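Local coordinates for F-actin-capping protein subunit alpha (Dictyostelium discoideum, PDB 4AKR) that binds the fast-growing barbed ends of actin filaments without needing calcium and blocks subunit exchange there, without severing the filaments, at residues Val57-Ser62 and Gln95-Glu100; Lys147-Ile152 and Arg168-Cys173; Thr183-Val188 and Gln207-Ser212. One frame throughout, in Å; residues are numbered along the deposited sequence.

Contact 1: Val57-Ser62 and Gln95-Glu100; sequences VSVQTS and QEVTGE
Two hydrogen bonds carry the polar half of this contact, and both end on one oxygen of E100. The backbone N of S62 lies 2.9 Å from E100 OE1 in a nearly straight bond, 169° at the hydrogen, and S62 OG donates to the same OE1 at 3.0 Å. Both arrive on the syn side of the carboxylate but from opposite faces of its plane. With CG anti to its carbonyl carbon (chi1 -79°) and the chain extended beyond, E100 reaches across to the end of strand 58-61. T61 OG1 bonds G64 O and also Q86 OE1 on strand 86-91. The short strand pairs with 64-67 in a small two-stranded sheet, whereas 96-102 is the outermost strand, within this chain, of a four-stranded antiparallel sheet; the segments cross at -43° with axes 7.5 Å apart. No backbone-to-backbone bond links the segments; the E100 carboxylate and a valine pair connect them. Van der Waals packing does the rest. T61 CB lies against the E100 carboxylate, 3.6 Å from CD. Earlier in both strands, V59 and V97 cross at about a right angle, V97 CG2 resting 3.7 Å from V59 CB and near both its methyls, beside Y90.

Contact 2: Lys147-Ile152 and Arg168-Cys173; sequences KITVCI and RSVWTC
K147 swings CG opposite its own N (chi1 175°) and T172 does the same with CG2, its OG1 going beside the backbone N (chi1 -58°); the methyl of T172 thereby comes against the lysine chain, 3.6 Å from K147 CD. T149 has the same turn at chi1 and runs alongside T172, with T149 CG2 4.1 Å from T172 OG1. They form a non-hydrogen-bonded pair, as do C151 and V170. On the other face I148, V150 and I152 sit beside C173, W171 and S169, the hydrogen-bonded pairs of an antiparallel hairpin, strands 145-158 and 163-175 of the five-stranded sheet. V150 N reaches W171 O at 2.7 Å, 174° at the hydrogen, and W171 N returns to V150 O at 2.8 Å. Helix 112-129 covers I148 and C173 (F118), V150 (A122) and I152 (Y125). The indole of W171 turns off from the neighbouring strand, and its NE1 bonds E232 OE2 on helix 217-248; S169 OG bonds the same oxygen and also W167 NE1. Six backbone bonds thus join three residue pairs inside a buried layer, and the two neutral groups from one strand probably stabilise the charge of E232.

Contact 3: Thr183-Val188 and Gln207-Ser212; sequences TSNGKV and QKQTTS
This is an antiparallel strand pairing at the edge of the five-stranded sheet, where strand 181-194 meets the outermost strand within the chain, 198-213. Four backbone bonds tie S184 to T210 and G186 to K208, each pair bonded both ways; G186 N to K208 O is the shortest of them at 2.6 Å. Between them N185 and Q209 form a non-hydrogen-bonded pair whose side chains extend next to each other in a common direction on an exposed face. Here N185 ND2 donates to Q209 OE1 at 2.9 Å. The bond uses a lone pair in the plane of the glutamine carbonyl, 108° at the oxygen, and that oxygen also lies nearly in the amide plane of N185. The two amides are nevertheless turned 36° against each other. Q209 gets there with CG opposite its N (chi1 173°) and a chain extended beyond, which also brings its OE1 within 3.7 Å of T183 CG2.

The two strands make a beta hairpin, and the other face of that hairpin lies against the long helix 217-248, whose A227 and A231 touch T210. On this side S184 CB packs 3.4 Å from T210 OG1. A water is held by S184 OG at 2.8 Å, donates to S212 OG at 2.8 Å, and has a weak link to T210 OG1, bridging hydroxyls of both strands. G186 has no side chain, and the ring of W171 on strand 163-175 packs against its CA, while K208 extends toward the backbone of the other protein chain, with which NZ makes a weak hydrogen bond.

In the fold
From the N terminus the chain first closes contact 1, after 32 residues of short strands and turns between 57-62 and 95-100, joining the two-stranded sheet to the edge of the four-stranded one. Helix 112-129 and strand 134-142 follow. Contact 2 then closes a hairpin with 15 residues between its segments, and contact 3 closes another with 18. The three loops come in series, and none nests in or crosses another. Contacts 2 and 3 share the five-stranded sheet and touch where 163-175 meets 181-194: T172 N hydrogen-bonds N185 O, and K187 N hydrogen-bonds V170 O. Contact 1 stands apart, its centre about 21 Å from that of contact 2 and 30 Å from that of contact 3.

Contact 1: Val57-Ser62 and Gln95-Glu100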
loop_
_atom_site.group_PDB
_atom_site.type_symbol
_atom_site.label_atom_id
_atom_site.label_comp_id
_atom_site.label_asym_id
_atom_site.label_seq_id
_atom_site.Cartn_x
_atom_site.Cartn_y
_atom_site.Cartn_z
ATOM N N VAL A 57 -15.212 11.738 3.250
ATOM C CA VAL A 57 -15.897 10.930 4.244
ATOM C C VAL A 57 -17.401 11.260 4.232
ATOM O O VAL A 57 -17.810 12.333 3.800
ATOM C CB VAL A 57 -15.321 11.192 5.664
ATOM C CG1 VAL A 57 -13.844 10.776 5.718
ATOM C CG2 VAL A 57 -15.478 12.678 6.031
ATOM N N SER A 58 -18.216 10.320 4.690
ATOM C CA SER A 58 -19.662 10.510 4.734
ATOM C C SER A 58 -20.108 10.750 6.170
ATOM O O SER A 58 -19.437 10.344 7.121
ATOM C CB SER A 58 -20.378 9.284 4.176
ATOM O OG SER A 58 -20.187 8.173 5.028
ATOM N N VAL A 59 -21.245 11.420 6.319
ATOM C CA VAL A 59 -21.791 11.731 7.633
ATOM C C VAL A 59 -23.286 11.465 7.626
ATOM O O VAL A 59 -23.904 11.354 6.566
ATOM C CB VAL A 59 -21.566 13.220 7.997
ATOM C CG1 VAL A 59 -20.084 13.512 8.135
ATOM C CG2 VAL A 59 -22.169 14.116 6.920
ATOM N N GLN A 60 -23.867 11.350 8.813
ATOM C CA GLN A 60 -25.303 11.127 8.925
ATOM C C GLN A 60 -25.905 12.388 9.498
ATOM O O GLN A 60 -25.420 12.894 10.506
ATOM C CB GLN A 60 -25.624 9.962 9.865
ATOM C CG GLN A 60 -25.244 8.589 9.357
ATOM C CD GLN A 60 -25.922 8.231 8.046
ATOM O OE1 GLN A 60 -27.075 8.588 7.810
ATOM N NE2 GLN A 60 -25.210 7.502 7.193
ATOM N N THR A 61 -26.934 12.909 8.833
ATOM C CA THR A 61 -27.630 14.097 9.311
ATOM C C THR A 61 -29.071 13.668 9.557
ATOM O O THR A 61 -29.449 12.541 9.241
ATOM C CB THR A 61 -27.646 15.241 8.277
ATOM O OG1 THR A 61 -28.496 14.880 7.180
ATOM C CG2 THR A 61 -26.244 15.536 7.776
ATOM N N SER A 62 -29.870 14.569 10.113
ATOM C CA SER A 62 -31.269 14.270 10.394
ATOM C C SER A 62 -32.055 13.953 9.121
ATOM O O SER A 62 -33.093 13.293 9.175
ATOM C CB SER A 62 -31.924 15.451 11.119
ATOM O OG SER A 62 -31.262 15.732 12.347
ATOM N N GLN A 95 -14.282 14.171 14.132
ATOM C CA GLN A 95 -14.906 13.544 12.969
ATOM C C GLN A 95 -16.411 13.373 13.158
ATOM O O GLN A 95 -16.974 12.320 12.866
ATOM C CB GLN A 95 -14.232 12.202 12.680
ATOM C CG GLN A 95 -12.853 12.371 12.047
ATOM C CD GLN A 95 -11.962 11.149 12.192
ATOM O OE1 GLN A 95 -11.367 10.917 13.253
ATOM N NE2 GLN A 95 -11.867 10.359 11.126
ATOM N N GLU A 96 -17.066 14.424 13.641
ATOM C CA GLU A 96 -18.502 14.368 13.865
ATOM C C GLU A 96 -19.203 15.686 13.549
ATOM O O GLU A 96 -18.627 16.768 13.688
ATOM C CB GLU A 96 -18.787 13.956 15.313
ATOM C CG GLU A 96 -18.386 14.989 16.353
ATOM C CD GLU A 96 -18.413 14.437 17.774
ATOM O OE1 GLU A 96 -18.537 13.202 17.937
ATOM O OE2 GLU A 96 -18.301 15.239 18.727
ATOM N N VAL A 97 -20.450 15.575 13.108
ATOM C CA VAL A 97 -21.274 16.733 12.768
ATOM C C VAL A 97 -21.718 17.423 14.046
ATOM O O VAL A 97 -22.210 16.778 14.965
ATOM C CB VAL A 97 -22.526 16.300 11.973
ATOM C CG1 VAL A 97 -23.492 17.469 11.835
ATOM C CG2 VAL A 97 -22.113 15.786 10.599
ATOM N N THR A 98 -21.548 18.739 14.098
ATOM C CA THR A 98 -21.920 19.507 15.282
ATOM C C THR A 98 -23.035 20.507 15.016
ATOM O O THR A 98 -23.491 21.194 15.935
ATOM C CB THR A 98 -20.725 20.297 15.821
ATOM O OG1 THR A 98 -20.359 21.311 14.873
ATOM C CG2 THR A 98 -19.544 19.364 16.065
ATOM N N GLY A 99 -23.456 20.602 13.760
ATOM C CA GLY A 99 -24.511 21.531 13.408
ATOM C C GLY A 99 -25.247 21.162 12.135
ATOM O O GLY A 99 -24.704 20.495 11.253
ATOM N N GLU A 100 -26.500 21.593 12.052
ATOM C CA GLU A 100 -27.337 21.333 10.892
ATOM C C GLU A 100 -28.338 22.478 10.764
ATOM O O GLU A 100 -29.113 22.739 11.683
ATOM C CB GLU A 100 -28.076 19.997 11.051
ATOM C CG GLU A 100 -27.240 18.749 10.759
ATOM C CD GLU A 100 -27.955 17.452 11.147
ATOM O OE1 GLU A 100 -29.164 17.310 10.868
ATOM O OE2 GLU A 100 -27.305 16.562 11.729
#

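Contact 2: Lys147-Ile152 and Arg168-Cys173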
loop_
_atom_site.group_PDB
_atom_site.type_symbol
_atom_site.label_atom_id
_atom_site.label_comp_id
_atom_site.label_asym_id
_atom_site.label_seq_id
_atom_site.Cartn_x
_atom_site.Cartn_y
_atom_site.Cartn_z
ATOM N N LYS A 147 -20.905 24.965 -14.149
ATOM C CA LYS A 147 -20.073 23.846 -13.750
ATOM C C LYS A 147 -20.817 23.008 -12.706
ATOM O O LYS A 147 -21.169 23.500 -11.635
ATOM C CB LYS A 147 -18.739 24.317 -13.165
ATOM C CG LYS A 147 -17.899 23.154 -12.634
ATOM C CD LYS A 147 -16.532 23.576 -12.095
ATOM C CE LYS A 147 -16.647 24.371 -10.808
ATOM N NZ LYS A 147 -15.314 24.601 -10.185
ATOM N N ILE A 148 -21.074 21.745 -13.031
ATOM C CA ILE A 148 -21.748 20.847 -12.100
ATOM C C ILE A 148 -20.733 19.814 -11.655
ATOM O O ILE A 148 -20.194 19.090 -12.482
ATOM C CB ILE A 148 -22.937 20.118 -12.763
ATOM C CG1 ILE A 148 -23.965 21.144 -13.248
ATOM C CG2 ILE A 148 -23.572 19.137 -11.774
ATOM C CD1 ILE A 148 -24.454 22.081 -12.162
ATOM N N THR A 149 -20.461 19.762 -10.355
ATOM C CA THR A 149 -19.497 18.815 -9.812
ATOM C C THR A 149 -20.171 17.638 -9.110
ATOM O O THR A 149 -20.934 17.822 -8.158
ATOM C CB THR A 149 -18.551 19.509 -8.815
ATOM O OG1 THR A 149 -17.978 20.670 -9.430
ATOM C CG2 THR A 149 -17.431 18.567 -8.402
ATOM N N VAL A 150 -19.879 16.430 -9.585
ATOM C CA VAL A 150 -20.441 15.207 -9.026
ATOM C C VAL A 150 -19.392 14.416 -8.243
ATOM O O VAL A 150 -18.356 14.022 -8.788
ATOM C CB VAL A 150 -20.990 14.290 -10.129
ATOM C CG1 VAL A 150 -21.710 13.116 -9.511
ATOM C CG2 VAL A 150 -21.913 15.065 -11.040
ATOM N N CYS A 151 -19.674 14.182 -6.967
ATOM C CA CYS A 151 -18.776 13.437 -6.101
ATOM C C CYS A 151 -19.451 12.148 -5.646
ATOM O O CYS A 151 -20.619 12.152 -5.270
ATOM C CB CYS A 151 -18.422 14.260 -4.860
ATOM S SG CYS A 151 -17.658 15.869 -5.163
ATOM N N ILE A 152 -18.714 11.048 -5.696
ATOM C CA ILE A 152 -19.224 9.756 -5.245
ATOM C C ILE A 152 -18.139 9.157 -4.361
ATOM O O ILE A 152 -16.960 9.183 -4.722
ATOM C CB ILE A 152 -19.506 8.793 -6.422
ATOM C CG1 ILE A 152 -20.502 9.444 -7.393
ATOM C CG2 ILE A 152 -20.049 7.469 -5.884
ATOM C CD1 ILE A 152 -21.075 8.514 -8.439
ATOM N N ARG A 168 -13.402 6.479 -4.925
ATOM C CA ARG A 168 -13.742 7.890 -5.019
ATOM C C ARG A 168 -13.825 8.307 -6.481
ATOM O O ARG A 168 -12.913 8.038 -7.261
ATOM C CB ARG A 168 -12.682 8.750 -4.324
ATOM C CG ARG A 168 -12.749 8.765 -2.820
ATOM C CD ARG A 168 -11.544 9.488 -2.243
ATOM N NE ARG A 168 -10.340 8.670 -2.361
ATOM C CZ ARG A 168 -9.110 9.109 -2.133
ATOM N NH1 ARG A 168 -8.909 10.369 -1.776
ATOM N NH2 ARG A 168 -8.080 8.288 -2.255
ATOM N N SER A 169 -14.928 8.951 -6.841
ATOM C CA SER A 169 -15.140 9.455 -8.195
ATOM C C SER A 169 -15.543 10.918 -8.094
ATOM O O SER A 169 -16.431 11.272 -7.317
ATOM C CB SER A 169 -16.257 8.689 -8.916
ATOM O OG SER A 169 -15.859 7.390 -9.294
ATOM N N VAL A 170 -14.868 11.772 -8.857
ATOM C CA VAL A 170 -15.194 13.194 -8.882
ATOM C C VAL A 170 -15.254 13.606 -10.344
ATOM O O VAL A 170 -14.220 13.671 -11.028
ATOM C CB VAL A 170 -14.137 14.055 -8.147
ATOM C CG1 VAL A 170 -14.437 15.531 -8.353
ATOM C CG2 VAL A 170 -14.142 13.733 -6.650
ATOM N N TRP A 171 -16.473 13.836 -10.829
ATOM C CA TRP A 171 -16.701 14.244 -12.214
ATOM C C TRP A 171 -17.141 15.689 -12.260
ATOM O O TRP A 171 -18.129 16.075 -11.628
ATOM C CB TRP A 171 -17.778 13.386 -12.883
ATOM C CG TRP A 171 -17.326 12.006 -13.244
ATOM C CD1 TRP A 171 -17.348 10.900 -12.447
ATOM C CD2 TRP A 171 -16.717 11.604 -14.476
ATOM N NE1 TRP A 171 -16.785 9.832 -13.105
ATOM C CE2 TRP A 171 -16.388 10.238 -14.352
ATOM C CE3 TRP A 171 -16.410 12.270 -15.673
ATOM C CZ2 TRP A 171 -15.769 9.519 -15.375
ATOM C CZ3 TRP A 171 -15.793 11.559 -16.693
ATOM C CH2 TRP A 171 -15.479 10.193 -16.536
ATOM N N THR A 172 -16.410 16.484 -13.024
ATOM C CA THR A 172 -16.713 17.897 -13.164
ATOM C C THR A 172 -17.263 18.130 -14.553
ATOM O O THR A 172 -16.557 17.934 -15.538
ATOM C CB THR A 172 -15.452 18.719 -12.964
ATOM O OG1 THR A 172 -14.911 18.422 -11.670
ATOM C CG2 THR A 172 -15.754 20.198 -13.081
ATOM N N CYS A 173 -18.522 18.552 -14.624
ATOM C CA CYS A 173 -19.192 18.774 -15.898
ATOM C C CYS A 173 -19.445 20.247 -16.195
ATOM O O CYS A 173 -20.176 20.924 -15.463
ATOM C CB CYS A 173 -20.516 18.015 -15.909
ATOM S SG CYS A 173 -20.389 16.360 -15.196
#

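Contact 3: Thr183-Val188 and Gln207-Ser212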
loop_
_atom_site.group_PDB
_atom_site.type_symbol
_atom_site.label_atom_id
_atom_site.label_comp_id
_atom_site.label_asym_id
_atom_site.label_seq_id
_atom_site.Cartn_x
_atom_site.Cartn_y
_atom_site.Cartn_z
ATOM N N THR A 183 -18.620 19.036 -21.273
ATOM C CA THR A 183 -17.321 18.411 -21.163
ATOM C C THR A 183 -17.185 17.942 -19.722
ATOM O O THR A 183 -17.192 18.751 -18.799
ATOM C CB THR A 183 -16.189 19.386 -21.494
ATOM O OG1 THR A 183 -16.288 19.772 -22.871
ATOM C CG2 THR A 183 -14.820 18.729 -21.245
ATOM N N SER A 184 -17.081 16.630 -19.541
ATOM C CA SER A 184 -16.957 16.038 -18.214
ATOM C C SER A 184 -15.561 15.456 -17.978
ATOM O O SER A 184 -15.121 14.552 -18.698
ATOM C CB SER A 184 -18.007 14.935 -18.040
ATOM O OG SER A 184 -19.308 15.431 -18.299
ATOM N N ASN A 185 -14.877 15.990 -16.974
ATOM C CA ASN A 185 -13.542 15.535 -16.612
ATOM C C ASN A 185 -13.670 14.737 -15.341
ATOM O O ASN A 185 -14.109 15.258 -14.309
ATOM C CB ASN A 185 -12.601 16.720 -16.364
ATOM C CG ASN A 185 -12.226 17.442 -17.648
ATOM O OD1 ASN A 185 -12.169 18.670 -17.687
ATOM N ND2 ASN A 185 -11.968 16.676 -18.707
ATOM N N GLY A 186 -13.278 13.471 -15.418
ATOM C CA GLY A 186 -13.378 12.614 -14.263
ATOM C C GLY A 186 -12.053 12.172 -13.697
ATOM O O GLY A 186 -11.080 11.954 -14.429
ATOM N N LYS A 187 -12.019 12.053 -12.372
ATOM C CA LYS A 187 -10.834 11.592 -11.666
ATOM C C LYS A 187 -11.305 10.509 -10.697
ATOM O O LYS A 187 -12.042 10.785 -9.750
ATOM C CB LYS A 187 -10.171 12.741 -10.908
ATOM C CG LYS A 187 -8.958 12.305 -10.110
ATOM C CD LYS A 187 -8.353 13.456 -9.330
ATOM C CE LYS A 187 -7.114 13.009 -8.588
ATOM N NZ LYS A 187 -6.502 14.125 -7.819
ATOM N N VAL A 188 -10.902 9.275 -10.966
ATOM C CA VAL A 188 -11.279 8.139 -10.143
ATOM C C VAL A 188 -10.074 7.640 -9.336
ATOM O O VAL A 188 -8.969 7.547 -9.863
ATOM C CB VAL A 188 -11.794 6.984 -11.021
ATOM C CG1 VAL A 188 -12.253 5.824 -10.151
ATOM C CG2 VAL A 188 -12.920 7.463 -11.900
ATOM N N GLN A 207 -7.734 9.468 -14.854
ATOM C CA GLN A 207 -8.376 10.698 -15.298
ATOM C C GLN A 207 -8.944 10.452 -16.682
ATOM O O GLN A 207 -8.250 9.946 -17.567
ATOM C CB GLN A 207 -7.381 11.853 -15.358
ATOM C CG GLN A 207 -6.533 12.013 -14.116
ATOM C CD GLN A 207 -6.322 13.464 -13.755
ATOM O OE1 GLN A 207 -5.324 13.819 -13.138
ATOM N NE2 GLN A 207 -7.277 14.314 -14.125
ATOM N N LYS A 208 -10.214 10.807 -16.855
ATOM C CA LYS A 208 -10.913 10.618 -18.122
ATOM C C LYS A 208 -11.727 11.848 -18.468
ATOM O O LYS A 208 -12.065 12.647 -17.599
ATOM C CB LYS A 208 -11.867 9.426 -18.027
ATOM C CG LYS A 208 -11.206 8.096 -17.718
ATOM C CD LYS A 208 -10.490 7.541 -18.931
ATOM C CE LYS A 208 -9.903 6.168 -18.634
ATOM N NZ LYS A 208 -9.267 5.567 -19.845
ATOM N N GLN A 209 -12.041 11.994 -19.747
ATOM C CA GLN A 209 -12.855 13.109 -20.205
ATOM C C GLN A 209 -13.856 12.595 -21.228
ATOM O O GLN A 209 -13.485 11.886 -22.161
ATOM C CB GLN A 209 -12.002 14.215 -20.848
ATOM C CG GLN A 209 -12.849 15.326 -21.495
ATOM C CD GLN A 209 -12.027 16.432 -22.134
ATOM O OE1 GLN A 209 -11.440 17.273 -21.452
ATOM N NE2 GLN A 209 -11.983 16.434 -23.453
ATOM N N THR A 210 -15.125 12.943 -21.039
ATOM C CA THR A 210 -16.163 12.527 -21.968
ATOM C C THR A 210 -16.883 13.765 -22.474
ATOM O O THR A 210 -16.689 14.870 -21.957
ATOM C CB THR A 210 -17.202 11.599 -21.301
ATOM O OG1 THR A 210 -17.889 12.313 -20.270
ATOM C CG2 THR A 210 -16.527 10.384 -20.700
ATOM N N THR A 211 -17.713 13.573 -23.489
ATOM C CA THR A 211 -18.465 14.672 -24.065
ATOM C C THR A 211 -19.885 14.231 -24.403
ATOM O O THR A 211 -20.111 13.088 -24.816
ATOM C CB THR A 211 -17.774 15.191 -25.343
ATOM O OG1 THR A 211 -16.459 15.653 -25.016
ATOM C CG2 THR A 211 -18.561 16.342 -25.946
ATOM N N SER A 212 -20.838 15.140 -24.223
ATOM C CA SER A 212 -22.234 14.849 -24.521
ATOM C C SER A 212 -23.020 16.145 -24.772
ATOM O O SER A 212 -22.573 17.239 -24.416
ATOM C CB SER A 212 -22.848 14.029 -23.378
ATOM O OG SER A 212 -22.487 14.560 -22.122
HETATM O O HOH W 1 -19.982 14.872 -20.970
#